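Local coordinates for extracellular solute-binding protein, family 7 (PDB 4PET), which probably serves as the periplasmic receptor of a TRAP transporter, binding pyruvate together with a calcium ion, at residues Tyr88-Trp98 / Glu236-Asn246. Sequence-based numbering, arbitrary orientation.
Sequences YQMGHSASYYW and EPGTELQFMVN. With CA (calcium ion), chain E; PYR (pyruvic acid), chain D.
Y96 gives its hydroxyl to E236 at the pyruvate site of this TRAP solute-binding protein, where antiparallel strands 90-93 and 240-246 pair in a five-strand mixed sheet: the first leads into the 3-10 turn bearing Y96 and Y97, the second follows the loop with E236 and T239. Y96 OH meets E236 OE1 at 2.7 Å from above the carboxylate plane, ring and carboxylate turned 77° apart. T239 OG1 donates to the same oxygen on its anti side, so two hydroxyls fix the carboxylate's rotation while E236 OE2 binds calcium at 2.4 Å with Q153, E211, W212 O, and PYR O and O3, linking metal to ligand. A phenylalanine in place of Y96 would probably cost E236 OE1 one of these hydroxyl donors and leave the carboxylate's rotation less fixed. Next along, Y97 OH donates to PYR OXT at 2.6 Å, near its ring plane.

Behind this shell, Q242 stretches out, CG opposite the backbone N (chi1 156°), and its OE1 accepts from W98 NE1 at 2.9 Å on a lone pair. Amide and indole lie nearly coplanar, tying W98, just after the turn, to strand 240-246. M244, a selenomethionine, adds a Met-aromatic contact, its SE oblique to that indole. Backbone pairs G91-M244 and S93-Q242 set the register. On the other sheet face, H92, anchored through NE2 to G147 O, turns its edge onto F243: H92 CD2 sits over the phenyl centre, 3.5 Å from F243 CE1.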
loop_
_atom_site.group_PDB
_atom_site.type_symbol
_atom_site.label_atom_id
_atom_site.label_comp_id
_atom_site.label_asym_id
_atom_site.label_seq_id
_atom_site.Cartn_x
_atom_site.Cartn_y
_atom_site.Cartn_z
ATOM N N TYR A 88 -26.099 1.410 16.290
ATOM C CA TYR A 88 -24.644 1.447 16.455
ATOM C C TYR A 88 -24.103 2.707 15.801
ATOM O O TYR A 88 -24.521 3.075 14.691
ATOM C CB TYR A 88 -23.960 0.235 15.796
ATOM C CG TYR A 88 -24.045 -1.039 16.617
ATOM C CD1 TYR A 88 -25.181 -1.837 16.579
ATOM C CD2 TYR A 88 -22.987 -1.442 17.419
ATOM C CE1 TYR A 88 -25.272 -2.985 17.332
ATOM C CE2 TYR A 88 -23.057 -2.586 18.178
ATOM C CZ TYR A 88 -24.208 -3.361 18.121
ATOM O OH TYR A 88 -24.307 -4.503 18.866
ATOM N N GLN A 89 -23.122 3.330 16.445
ATOM C CA GLN A 89 -22.503 4.524 15.868
ATOM C C GLN A 89 -21.591 4.166 14.710
ATOM O O GLN A 89 -21.375 4.977 13.825
ATOM C CB GLN A 89 -21.730 5.306 16.935
ATOM C CG GLN A 89 -22.615 5.966 17.996
ATOM C CD GLN A 89 -22.925 5.082 19.202
ATOM O OE1 GLN A 89 -22.458 3.942 19.317
ATOM N NE2 GLN A 89 -23.717 5.619 20.115
HETATM N N MSE A 90 -21.036 2.953 14.726
HETATM C CA MSE A 90 -20.093 2.532 13.697
HETATM C C MSE A 90 -20.266 1.088 13.293
HETATM O O MSE A 90 -20.823 0.271 14.034
HETATM C CB MSE A 90 -18.637 2.678 14.195
HETATM C CG MSE A 90 -18.210 4.072 14.464
HETATM SE SE MSE A 90 -16.356 4.041 15.119
HETATM C CE MSE A 90 -15.605 3.635 13.391
ATOM N N GLY A 91 -19.748 0.771 12.112
ATOM C CA GLY A 91 -19.730 -0.608 11.663
ATOM C C GLY A 91 -18.408 -0.883 10.962
ATOM O O GLY A 91 -17.672 0.050 10.621
ATOM N N HIS A 92 -18.131 -2.163 10.746
ATOM C CA HIS A 92 -17.020 -2.624 9.940
ATOM C C HIS A 92 -17.487 -3.844 9.142
ATOM O O HIS A 92 -18.028 -4.845 9.687
ATOM C CB HIS A 92 -15.775 -2.867 10.817
ATOM C CG HIS A 92 -14.527 -3.111 10.030
ATOM N ND1 HIS A 92 -13.994 -4.373 9.870
ATOM C CD2 HIS A 92 -13.715 -2.283 9.333
ATOM C CE1 HIS A 92 -12.902 -4.314 9.148
ATOM N NE2 HIS A 92 -12.709 -3.048 8.798
ATOM N N SER A 93 -17.351 -3.732 7.825
ATOM C CA SER A 93 -17.977 -4.689 6.922
ATOM C C SER A 93 -17.380 -4.523 5.523
ATOM O O SER A 93 -16.218 -4.175 5.386
ATOM C CB SER A 93 -19.485 -4.465 6.922
ATOM O OG SER A 93 -20.203 -5.606 6.509
ATOM N N ALA A 94 -18.149 -4.860 4.497
ATOM C CA ALA A 94 -17.738 -4.628 3.136
ATOM C C ALA A 94 -18.869 -3.945 2.380
ATOM O O ALA A 94 -20.005 -4.365 2.478
ATOM C CB ALA A 94 -17.365 -5.864 2.452
ATOM N N SER A 95 -18.524 -2.907 1.631
ATOM C CA SER A 95 -19.505 -2.121 0.861
ATOM C C SER A 95 -20.314 -2.994 -0.087
ATOM O O SER A 95 -21.523 -2.794 -0.263
ATOM C CB SER A 95 -18.778 -1.017 0.055
ATOM O OG SER A 95 -19.693 -0.089 -0.521
ATOM N N TYR A 96 -19.668 -3.991 -0.698
ATOM C CA TYR A 96 -20.366 -4.776 -1.681
ATOM C C TYR A 96 -21.402 -5.736 -1.074
ATOM O O TYR A 96 -22.178 -6.369 -1.817
ATOM C CB TYR A 96 -19.444 -5.447 -2.716
ATOM C CG TYR A 96 -18.438 -6.482 -2.221
ATOM C CD1 TYR A 96 -18.440 -6.952 -0.913
ATOM C CD2 TYR A 96 -17.538 -7.031 -3.115
ATOM C CE1 TYR A 96 -17.531 -7.941 -0.491
ATOM C CE2 TYR A 96 -16.591 -7.987 -2.700
ATOM C CZ TYR A 96 -16.608 -8.433 -1.384
ATOM O OH TYR A 96 -15.714 -9.372 -0.974
ATOM N N TYR A 97 -21.475 -5.810 0.245
ATOM C CA TYR A 97 -22.535 -6.645 0.843
ATOM C C TYR A 97 -23.898 -5.974 0.614
ATOM O O TYR A 97 -24.922 -6.631 0.720
ATOM C CB TYR A 97 -22.336 -6.877 2.355
ATOM C CG TYR A 97 -21.088 -7.704 2.749
ATOM C CD1 TYR A 97 -20.493 -8.587 1.846
ATOM C CD2 TYR A 97 -20.510 -7.572 4.027
ATOM C CE1 TYR A 97 -19.332 -9.361 2.232
ATOM C CE2 TYR A 97 -19.419 -8.328 4.412
ATOM C CZ TYR A 97 -18.831 -9.213 3.516
ATOM O OH TYR A 97 -17.722 -9.928 3.923
ATOM N N TRP A 98 -23.914 -4.665 0.363
ATOM C CA TRP A 98 -25.171 -3.939 0.328
ATOM C C TRP A 98 -25.743 -3.828 -1.064
ATOM O O TRP A 98 -26.617 -2.995 -1.330
ATOM C CB TRP A 98 -25.021 -2.567 0.999
ATOM C CG TRP A 98 -24.135 -2.636 2.199
ATOM C CD1 TRP A 98 -23.047 -1.841 2.450
ATOM C CD2 TRP A 98 -24.213 -3.556 3.302
ATOM N NE1 TRP A 98 -22.451 -2.210 3.633
ATOM C CE2 TRP A 98 -23.138 -3.250 4.180
ATOM C CE3 TRP A 98 -25.082 -4.602 3.640
ATOM C CZ2 TRP A 98 -22.899 -3.977 5.370
ATOM C CZ3 TRP A 98 -24.839 -5.312 4.813
ATOM C CH2 TRP A 98 -23.762 -4.993 5.657
ATOM N N GLU A 236 -11.489 -10.463 -7.395
ATOM C CA GLU A 236 -11.265 -9.502 -6.319
ATOM C C GLU A 236 -9.797 -9.101 -6.200
ATOM O O GLU A 236 -9.083 -9.550 -5.295
ATOM C CB GLU A 236 -11.783 -10.043 -4.984
ATOM C CG GLU A 236 -13.305 -10.195 -4.919
ATOM C CD GLU A 236 -13.812 -10.471 -3.506
ATOM O OE1 GLU A 236 -13.518 -9.662 -2.603
ATOM O OE2 GLU A 236 -14.487 -11.489 -3.297
ATOM N N PRO A 237 -9.331 -8.235 -7.112
ATOM C CA PRO A 237 -7.889 -7.887 -7.157
ATOM C C PRO A 237 -7.385 -7.031 -6.017
ATOM O O PRO A 237 -6.170 -7.001 -5.778
ATOM C CB PRO A 237 -7.754 -7.090 -8.456
ATOM C CG PRO A 237 -9.162 -6.519 -8.692
ATOM C CD PRO A 237 -10.083 -7.641 -8.226
ATOM N N GLY A 238 -8.301 -6.337 -5.338
ATOM C CA GLY A 238 -7.944 -5.320 -4.371
ATOM C C GLY A 238 -9.102 -4.992 -3.435
ATOM O O GLY A 238 -9.557 -3.856 -3.344
ATOM N N THR A 239 -9.531 -6.010 -2.708
ATOM C CA THR A 239 -10.675 -5.912 -1.825
ATOM C C THR A 239 -10.431 -5.021 -0.635
ATOM O O THR A 239 -9.625 -5.325 0.239
ATOM C CB THR A 239 -11.115 -7.315 -1.374
ATOM O OG1 THR A 239 -11.431 -8.081 -2.534
ATOM C CG2 THR A 239 -12.328 -7.243 -0.424
ATOM N N GLU A 240 -11.130 -3.892 -0.626
ATOM C CA GLU A 240 -11.061 -2.961 0.495
ATOM C C GLU A 240 -12.297 -3.146 1.349
ATOM O O GLU A 240 -13.424 -3.106 0.832
ATOM C CB GLU A 240 -11.011 -1.515 -0.004
ATOM C CG GLU A 240 -10.838 -0.500 1.089
ATOM C CD GLU A 240 -9.403 -0.421 1.597
ATOM O OE1 GLU A 240 -8.445 -0.507 0.781
ATOM O OE2 GLU A 240 -9.249 -0.236 2.813
ATOM N N LEU A 241 -12.114 -3.332 2.650
ATOM C CA LEU A 241 -13.293 -3.378 3.511
ATOM C C LEU A 241 -13.785 -1.955 3.801
ATOM O O LEU A 241 -13.299 -0.975 3.224
ATOM C CB LEU A 241 -13.009 -4.146 4.804
ATOM C CG LEU A 241 -12.437 -5.555 4.569
ATOM C CD1 LEU A 241 -12.050 -6.216 5.883
ATOM C CD2 LEU A 241 -13.420 -6.446 3.827
ATOM N N GLN A 242 -14.760 -1.862 4.700
ATOM C CA GLN A 242 -15.430 -0.609 4.965
ATOM C C GLN A 242 -15.589 -0.376 6.456
ATOM O O GLN A 242 -16.013 -1.286 7.169
ATOM C CB GLN A 242 -16.823 -0.769 4.337
ATOM C CG GLN A 242 -17.854 0.054 4.860
ATOM C CD GLN A 242 -19.158 -0.215 4.137
ATOM O OE1 GLN A 242 -19.769 -1.284 4.265
ATOM N NE2 GLN A 242 -19.580 0.755 3.356
ATOM N N PHE A 243 -15.268 0.831 6.930
ATOM C CA PHE A 243 -15.835 1.326 8.174
ATOM C C PHE A 243 -17.017 2.186 7.765
ATOM O O PHE A 243 -16.960 2.910 6.739
ATOM C CB PHE A 243 -14.896 2.257 8.963
ATOM C CG PHE A 243 -13.745 1.571 9.681
ATOM C CD1 PHE A 243 -13.950 0.939 10.891
ATOM C CD2 PHE A 243 -12.452 1.623 9.167
ATOM C CE1 PHE A 243 -12.925 0.337 11.572
ATOM C CE2 PHE A 243 -11.405 1.012 9.842
ATOM C CZ PHE A 243 -11.658 0.345 11.052
HETATM N N MSE A 244 -18.062 2.141 8.586
HETATM C CA MSE A 244 -19.213 3.032 8.438
HETATM C C MSE A 244 -19.433 3.788 9.742
HETATM O O MSE A 244 -19.291 3.237 10.826
HETATM C CB MSE A 244 -20.493 2.249 8.099
HETATM C CG MSE A 244 -20.543 1.800 6.646
HETATM SE SE MSE A 244 -22.155 0.905 6.120
HETATM C CE MSE A 244 -21.886 -0.739 7.181
ATOM N N VAL A 245 -19.777 5.061 9.623
ATOM C CA VAL A 245 -20.052 5.866 10.790
ATOM C C VAL A 245 -21.369 6.595 10.581
ATOM O O VAL A 245 -21.608 7.184 9.533
ATOM C CB VAL A 245 -18.968 6.927 10.997
ATOM C CG1 VAL A 245 -19.259 7.731 12.270
ATOM C CG2 VAL A 245 -17.613 6.302 11.081
ATOM N N ASN A 246 -22.227 6.541 11.581
ATOM C CA ASN A 246 -23.467 7.286 11.534
ATOM C C ASN A 246 -23.171 8.787 11.575
ATOM O O ASN A 246 -22.529 9.261 12.503
ATOM C CB ASN A 246 -24.344 6.876 12.719
ATOM C CG ASN A 246 -25.619 7.665 12.778
ATOM O OD1 ASN A 246 -25.666 8.734 13.383
ATOM N ND2 ASN A 246 -26.677 7.143 12.129
HETATM CA CA CA E . -13.824 -12.560 -1.299
HETATM C C PYR D . -15.635 -11.460 1.200
HETATM O O PYR D . -15.707 -12.341 0.239
HETATM O OXT PYR D . -16.708 -11.297 1.919
HETATM C CA PYR D . -14.424 -10.796 1.491
HETATM O O3 PYR D . -13.422 -10.812 0.649
HETATM C CB PYR D . -14.219 -10.096 2.800
HETATM O O HOH W 1 -15.860 -2.001 1.159
#